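Local coordinates for acyl-CoA hydrolase (Bacillus halodurans, PDB 1VPM), which binds coenzyme A and probably hydrolyses the thioester bond of long-chain fatty acyl-CoAs, as a hot-dog-fold thioesterase, at residues 15-18 against 19-23; 51-54 against 55-59; 142-145 against 146-150. All coordinates share one frame; numbering follows the deposited sequence.

Contact 1 of 3, residues 15-18 against 19-23; sequences QSYP and VERSR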
loop_
_atom_site.group_PDB
_atom_site.type_symbol
_atom_site.label_atom_id
_atom_site.label_comp_id
_atom_site.label_asym_id
_atom_site.label_seq_id
_atom_site.Cartn_x
_atom_site.Cartn_y
_atom_site.Cartn_z
ATOM N N GLN A 15 6.165 17.764 35.937
ATOM C CA GLN A 15 7.161 17.830 34.885
ATOM C C GLN A 15 6.554 18.541 33.641
ATOM O O GLN A 15 5.402 18.311 33.306
ATOM C CB GLN A 15 7.567 16.396 34.534
ATOM C CG GLN A 15 8.645 16.270 33.471
ATOM C CD GLN A 15 9.996 16.797 33.934
ATOM O OE1 GLN A 15 10.212 18.012 34.023
ATOM N NE2 GLN A 15 10.918 15.885 34.205
ATOM N N SER A 16 7.320 19.433 33.031
ATOM C CA SER A 16 6.903 20.118 31.828
ATOM C C SER A 16 8.057 20.152 30.820
ATOM O O SER A 16 9.246 20.071 31.190
ATOM C CB SER A 16 6.420 21.528 32.139
ATOM O OG SER A 16 7.515 22.359 32.432
ATOM N N TYR A 17 7.697 20.173 29.535
ATOM C CA TYR A 17 8.664 20.317 28.466
ATOM C C TYR A 17 8.216 21.388 27.462
ATOM O O TYR A 17 7.021 21.579 27.226
ATOM C CB TYR A 17 8.845 18.993 27.733
ATOM C CG TYR A 17 9.295 17.851 28.615
ATOM C CD1 TYR A 17 10.575 17.823 29.134
ATOM C CD2 TYR A 17 8.446 16.831 28.925
ATOM C CE1 TYR A 17 10.993 16.789 29.975
ATOM C CE2 TYR A 17 8.848 15.793 29.761
ATOM C CZ TYR A 17 10.120 15.780 30.276
ATOM O OH TYR A 17 10.466 14.758 31.137
ATOM N N PRO A 18 9.182 22.080 26.861
ATOM C CA PRO A 18 8.840 23.012 25.811
ATOM C C PRO A 18 8.055 22.345 24.679
ATOM O O PRO A 18 8.257 21.164 24.338
ATOM C CB PRO A 18 10.195 23.436 25.239
ATOM C CG PRO A 18 11.161 23.163 26.302
ATOM C CD PRO A 18 10.629 22.008 27.088
ATOM N N VAL A 19 7.232 23.159 24.047
ATOM C CA VAL A 19 6.457 22.737 22.868
ATOM C C VAL A 19 7.375 22.176 21.839
ATOM O O VAL A 19 7.048 21.195 21.154
ATOM C CB VAL A 19 5.663 23.897 22.278
ATOM C CG1 VAL A 19 5.061 23.492 20.927
ATOM C CG2 VAL A 19 4.598 24.312 23.233
ATOM N N GLU A 20 8.543 22.758 21.716
ATOM C CA GLU A 20 9.494 22.347 20.732
ATOM C C GLU A 20 9.923 20.909 20.813
ATOM O O GLU A 20 10.311 20.365 19.807
ATOM C CB GLU A 20 10.726 23.264 20.830
ATOM C CG GLU A 20 11.703 23.190 19.714
ATOM C CD GLU A 20 11.132 23.613 18.336
ATOM O OE1 GLU A 20 10.144 24.366 18.252
ATOM O OE2 GLU A 20 11.687 23.174 17.334
ATOM N N ARG A 21 9.857 20.270 21.990
ATOM C CA ARG A 21 10.216 18.836 22.109
ATOM C C ARG A 21 9.310 17.972 21.230
ATOM O O ARG A 21 9.727 16.969 20.733
ATOM C CB ARG A 21 10.132 18.346 23.590
ATOM C CG ARG A 21 10.212 16.787 23.891
ATOM C CD ARG A 21 9.570 16.308 25.317
ATOM N NE ARG A 21 10.019 14.962 25.719
ATOM C CZ ARG A 21 11.213 14.698 26.219
ATOM N NH1 ARG A 21 12.103 15.669 26.385
ATOM N NH2 ARG A 21 11.549 13.461 26.541
ATOM N N SER A 22 8.044 18.363 21.121
ATOM C CA SER A 22 7.008 17.552 20.475
ATOM C C SER A 22 6.933 17.861 18.966
ATOM O O SER A 22 6.382 17.065 18.185
ATOM C CB SER A 22 5.637 17.871 21.141
ATOM O OG SER A 22 5.074 19.171 20.741
ATOM N N ARG A 23 7.473 19.015 18.552
ATOM C CA ARG A 23 7.124 19.553 17.227
ATOM C C ARG A 23 7.646 18.635 16.137
ATOM O O ARG A 23 8.783 18.182 16.186
ATOM C CB ARG A 23 7.605 20.990 17.082
ATOM C CG ARG A 23 7.172 21.606 15.736
ATOM C CD ARG A 23 7.389 23.110 15.715
ATOM N NE ARG A 23 8.817 23.371 15.698
ATOM C CZ ARG A 23 9.588 23.326 14.617
ATOM N NH1 ARG A 23 9.080 23.042 13.420
ATOM N NH2 ARG A 23 10.892 23.570 14.739
#
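The guanidinium of Arg21 lies over one face of the Tyr17 ring in a stacked cation-pi pair, the two planes 22° apart and CZ of Arg21 4.1 Å from the Tyr17 ring centroid, almost on the ring normal. NH1 of Arg21 sits above the ring at 3.8 Å from CD1 of Tyr17, while CD of Arg21 passes 3.7 Å from CG of Tyr17 at the root of the ring. The pair spans the turn that leads from the short strand 16-18 toward strand 24-29, the first strand of the hot-dog sheet. Arg21 is set for this by a first torsion that puts CG opposite the backbone N (chi1 169°) and by a chain extended from CG to NE, which runs alongside the tyrosine. NH2 of Arg21 also binds OD1 of Asn63, so the guanidinium is held by a polar partner as well as by the stack. At the edge of the Arg23 guanidinium lies the Glu20 carboxylate, gripped side-on by NE and NH2 in one of two Arg23 conformers, so this salt bridge may be partial; NH1 of Arg23 pairs with Glu89. The turn is closed by Arg21 N, which donates to Pro18 O at 3.0 Å. One step on, Val19 O accepts from both N and OG of Ser22, the hydroxyl OG lying 2.9 Å from Val19 O, in the carbonyl plane.

Contact 2 of 3, residues 51-54 against 55-59; sequences DEIA and ALTAM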
loop_
_atom_site.group_PDB
_atom_site.type_symbol
_atom_site.label_atom_id
_atom_site.label_comp_id
_atom_site.label_asym_id
_atom_site.label_seq_id
_atom_site.Cartn_x
_atom_site.Cartn_y
_atom_site.Cartn_z
ATOM N N ASP A 51 -3.579 12.764 11.378
ATOM C CA ASP A 51 -3.510 11.887 12.561
ATOM C C ASP A 51 -2.121 11.288 12.701
ATOM O O ASP A 51 -1.639 11.149 13.819
ATOM C CB ASP A 51 -4.512 10.764 12.458
ATOM C CG ASP A 51 -4.611 9.972 13.737
ATOM O OD1 ASP A 51 -5.223 10.569 14.679
ATOM O OD2 ASP A 51 -4.122 8.805 13.794
ATOM N N GLU A 52 -1.455 10.944 11.606
ATOM C CA GLU A 52 -0.111 10.357 11.654
ATOM C C GLU A 52 0.826 11.313 12.337
ATOM O O GLU A 52 1.616 10.918 13.222
ATOM C CB GLU A 52 0.378 10.043 10.224
ATOM C CG GLU A 52 1.639 9.270 10.140
ATOM C CD GLU A 52 2.101 9.020 8.701
ATOM O OE1 GLU A 52 1.239 8.814 7.802
ATOM O OE2 GLU A 52 3.325 9.056 8.512
ATOM N N ILE A 53 0.775 12.576 11.927
ATOM C CA ILE A 53 1.716 13.559 12.484
ATOM C C ILE A 53 1.303 13.847 13.932
ATOM O O ILE A 53 2.138 14.060 14.794
ATOM C CB ILE A 53 1.885 14.803 11.618
ATOM C CG1 ILE A 53 3.134 15.596 12.040
ATOM C CG2 ILE A 53 0.751 15.646 11.589
ATOM C CD1 ILE A 53 3.560 16.625 11.074
ATOM N N ALA A 54 0.025 13.826 14.226
ATOM C CA ALA A 54 -0.397 14.047 15.594
ATOM C C ALA A 54 0.056 12.969 16.551
ATOM O O ALA A 54 0.401 13.267 17.697
ATOM C CB ALA A 54 -1.897 14.245 15.662
ATOM N N ALA A 55 -0.011 11.726 16.115
ATOM C CA ALA A 55 0.453 10.566 16.879
ATOM C C ALA A 55 1.940 10.704 17.145
ATOM O O ALA A 55 2.383 10.481 18.272
ATOM C CB ALA A 55 0.182 9.303 16.149
ATOM N N LEU A 56 2.725 11.038 16.112
ATOM C CA LEU A 56 4.152 11.239 16.305
ATOM C C LEU A 56 4.467 12.330 17.314
ATOM O O LEU A 56 5.308 12.145 18.214
ATOM C CB LEU A 56 4.858 11.508 14.957
ATOM C CG LEU A 56 5.084 10.335 14.004
ATOM C CD1 LEU A 56 5.346 10.853 12.620
ATOM C CD2 LEU A 56 6.243 9.462 14.494
ATOM N N THR A 57 3.791 13.441 17.157
ATOM C CA THR A 57 3.913 14.571 18.072
ATOM C C THR A 57 3.629 14.196 19.537
ATOM O O THR A 57 4.391 14.519 20.475
ATOM C CB THR A 57 3.020 15.692 17.573
ATOM O OG1 THR A 57 3.437 16.042 16.214
ATOM C CG2 THR A 57 3.087 16.912 18.478
ATOM N N ALA A 58 2.514 13.505 19.739
ATOM C CA ALA A 58 2.074 13.145 21.072
ATOM C C ALA A 58 3.004 12.084 21.669
ATOM O O ALA A 58 3.330 12.125 22.842
ATOM C CB ALA A 58 0.624 12.635 20.995
HETATM N N MSE A 59 3.488 11.158 20.840
HETATM C CA MSE A 59 4.436 10.146 21.311
HETATM C C MSE A 59 5.752 10.794 21.768
HETATM O O MSE A 59 6.345 10.398 22.786
HETATM C CB MSE A 59 4.677 9.078 20.253
HETATM C CG MSE A 59 3.432 8.246 20.054
HETATM SE SE MSE A 59 3.790 7.055 18.478
HETATM C CE MSE A 59 4.954 5.922 19.371
#
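Helix 43-62, the central helix of the hot-dog fold, contains this contact: residues 51-54 and 55-59 are consecutive turns of it, packed against the concave side of the antiparallel sheet. Regular i to i+4 bonds join them. Ala55 N donates to Asp51 O at 2.9 Å, Leu56 N to Glu52 O at 3.1 Å, and Ala58 N to Ala54 O at 2.9 Å. At Ile53 O two donors converge from opposite faces of the carbonyl plane: Thr57 N at 2.9 Å, and the Thr57 hydroxyl OG1 at 2.8 Å. The hydroxyl can fold back because OG1 stands beside its own backbone N, opposite the carbonyl carbon (chi1 -58°); this buried residue thus finds an acceptor for OG1 within the helix, with a weak further bond to Thr24. The small side chains of Ala54 and Ala58 face the sheet, Ala54 on Val102 and Leu124, Ala58 on Met100 and Met126, while Leu56 packs on Leu29 of a second subunit. Asp51 gives OD1 to the hydroxyl of Thr68, a coenzyme A-binding residue, which places Asp51 next to that site. The Leu56 side chain lies against Glu52 O, its CG 3.6 Å from that oxygen.

Contact 3 of 3, residues 142-145 against 146-150; sequences EPQT and EEEKR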
loop_
_atom_site.group_PDB
_atom_site.type_symbol
_atom_site.label_atom_id
_atom_site.label_comp_id
_atom_site.label_asym_id
_atom_site.label_seq_id
_atom_site.Cartn_x
_atom_site.Cartn_y
_atom_site.Cartn_z
ATOM N N GLU A 142 5.282 23.660 27.870
ATOM C CA GLU A 142 5.729 25.037 28.159
ATOM C C GLU A 142 5.659 25.839 26.868
ATOM O O GLU A 142 6.496 25.656 26.028
ATOM C CB GLU A 142 7.155 25.067 28.699
ATOM C CG GLU A 142 7.631 26.522 28.938
ATOM C CD GLU A 142 9.128 26.661 29.263
ATOM O OE1 GLU A 142 9.776 25.667 29.682
ATOM O OE2 GLU A 142 9.632 27.794 29.088
ATOM N N PRO A 143 4.659 26.714 26.685
ATOM C CA PRO A 143 4.613 27.522 25.428
ATOM C C PRO A 143 5.727 28.560 25.400
ATOM O O PRO A 143 6.090 29.071 26.445
ATOM C CB PRO A 143 3.247 28.194 25.483
ATOM C CG PRO A 143 2.846 28.195 26.899
ATOM C CD PRO A 143 3.528 27.016 27.576
ATOM N N GLN A 144 6.311 28.815 24.242
ATOM C CA GLN A 144 7.405 29.776 24.176
ATOM C C GLN A 144 7.196 30.879 23.156
ATOM O O GLN A 144 7.384 32.059 23.509
ATOM C CB GLN A 144 8.695 29.060 23.904
ATOM C CG GLN A 144 9.065 28.093 25.045
ATOM C CD GLN A 144 10.418 27.432 24.884
ATOM O OE1 GLN A 144 11.220 27.420 25.862
ATOM N NE2 GLN A 144 10.695 26.851 23.703
ATOM N N THR A 145 6.799 30.529 21.941
ATOM C CA THR A 145 6.419 31.557 20.947
ATOM C C THR A 145 5.122 32.242 21.345
ATOM O O THR A 145 4.352 31.714 22.171
ATOM C CB THR A 145 6.259 30.974 19.536
ATOM O OG1 THR A 145 5.102 30.130 19.480
ATOM C CG2 THR A 145 7.506 30.210 19.103
ATOM N N GLU A 146 4.837 33.426 20.783
ATOM C CA GLU A 146 3.572 34.067 21.054
ATOM C C GLU A 146 2.376 33.274 20.548
ATOM O O GLU A 146 1.343 33.217 21.199
ATOM C CB GLU A 146 3.529 35.525 20.537
ATOM C CG GLU A 146 4.515 36.480 21.206
ATOM C CD GLU A 146 4.374 36.518 22.720
ATOM O OE1 GLU A 146 3.237 36.478 23.256
ATOM O OE2 GLU A 146 5.399 36.620 23.384
ATOM N N GLU A 147 2.556 32.604 19.418
ATOM C CA GLU A 147 1.526 31.708 18.872
ATOM C C GLU A 147 1.204 30.560 19.858
ATOM O O GLU A 147 0.043 30.339 20.244
ATOM C CB GLU A 147 2.007 31.144 17.564
ATOM C CG GLU A 147 1.054 30.192 16.848
ATOM C CD GLU A 147 1.638 29.676 15.558
ATOM O OE1 GLU A 147 2.602 28.898 15.650
ATOM O OE2 GLU A 147 1.141 30.002 14.465
ATOM N N GLU A 148 2.255 29.925 20.362
ATOM C CA GLU A 148 2.121 28.877 21.380
ATOM C C GLU A 148 1.434 29.365 22.652
ATOM O O GLU A 148 0.541 28.694 23.180
ATOM C CB GLU A 148 3.476 28.240 21.727
ATOM C CG GLU A 148 4.095 27.420 20.617
ATOM C CD GLU A 148 5.578 27.228 20.774
ATOM O OE1 GLU A 148 6.171 27.578 21.798
ATOM O OE2 GLU A 148 6.171 26.663 19.828
ATOM N N LYS A 149 1.786 30.559 23.136
ATOM C CA LYS A 149 1.157 31.081 24.336
ATOM C C LYS A 149 -0.310 31.320 24.069
ATOM O O LYS A 149 -1.167 31.028 24.919
ATOM C CB LYS A 149 1.820 32.373 24.762
ATOM C CG LYS A 149 3.239 32.149 25.282
ATOM C CD LYS A 149 3.849 33.494 25.570
ATOM C CE LYS A 149 5.313 33.546 25.659
ATOM N NZ LYS A 149 5.606 35.044 25.879
ATOM N N ARG A 150 -0.627 31.872 22.890
ATOM C CA ARG A 150 -2.029 32.138 22.560
ATOM C C ARG A 150 -2.844 30.814 22.491
ATOM O O ARG A 150 -3.947 30.740 23.030
ATOM C CB ARG A 150 -2.145 32.956 21.269
ATOM C CG ARG A 150 -3.515 32.956 20.647
ATOM C CD ARG A 150 -3.645 33.905 19.485
ATOM N NE ARG A 150 -2.735 33.593 18.397
ATOM C CZ ARG A 150 -3.007 32.724 17.425
ATOM N NH1 ARG A 150 -4.194 32.097 17.347
ATOM N NH2 ARG A 150 -2.122 32.537 16.483
HETATM O O HOH W 1 8.854 25.607 22.716
HETATM O O HOH W 2 4.777 28.657 17.179
#
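Glu148 folds back over Thr145 to complete a capping box at the start of helix 146-166. Its CB lies 3.4 Å from OG1 of Thr145, and its CG closer still to that same oxygen. A first torsion that sets CG opposite the carbonyl carbon (chi1 -68°), followed by an extended chain, carries the carboxylate back to the residues just before the helix. There OE1 takes two backbone donors: Gln144 N at 2.7 Å, met nearly along the C-O axis, and Thr145 N at 3.0 Å, from above the carboxylate plane. OE2, the other oxygen, lies 3.6 Å from OG1 of Thr145 and a little farther from its CG2. The reciprocal half of the box is the N-cap bond from Glu148 N to Thr145 OG1, 3.0 Å long and fairly straight at 164°. With an alanine in place of Glu148, the N-H groups of Gln144 and Thr145 would probably lose their shared acceptor, and the segment before the helix would be held less firmly. Pro143 packs against the first turn, its CB 3.6 Å from Glu148 C. A water joins Thr145 OG1 to OE1 of Glu147, whose OE2 pairs with Arg105. Lys149 runs past Thr145 O, its NZ in a salt bridge with OE2 of Glu146 at 3.0 Å.

Contacts 1 and 3 lie side by side on the same side of the chain's centre, their centres 11 Å apart. Strands 16-18 and 140-142 pair in parallel there: Tyr17 O and Glu142 N stand 2.8 Å apart, a probable hydrogen bond, and CG1 of Val19 packs 3.5 Å from OE2 of Glu148. Contact 1 also meets the central helix of contact 2, with Ser22 O 3.3 Å from CG2 of Thr57. Contacts 2 and 3 do not touch, their nearest atoms being about 10 Å apart. Contact 2 alone reaches toward the ligand, the Asp51 side chain being about 7 Å from bound coenzyme A; contacts 1 and 3 lie away from that site.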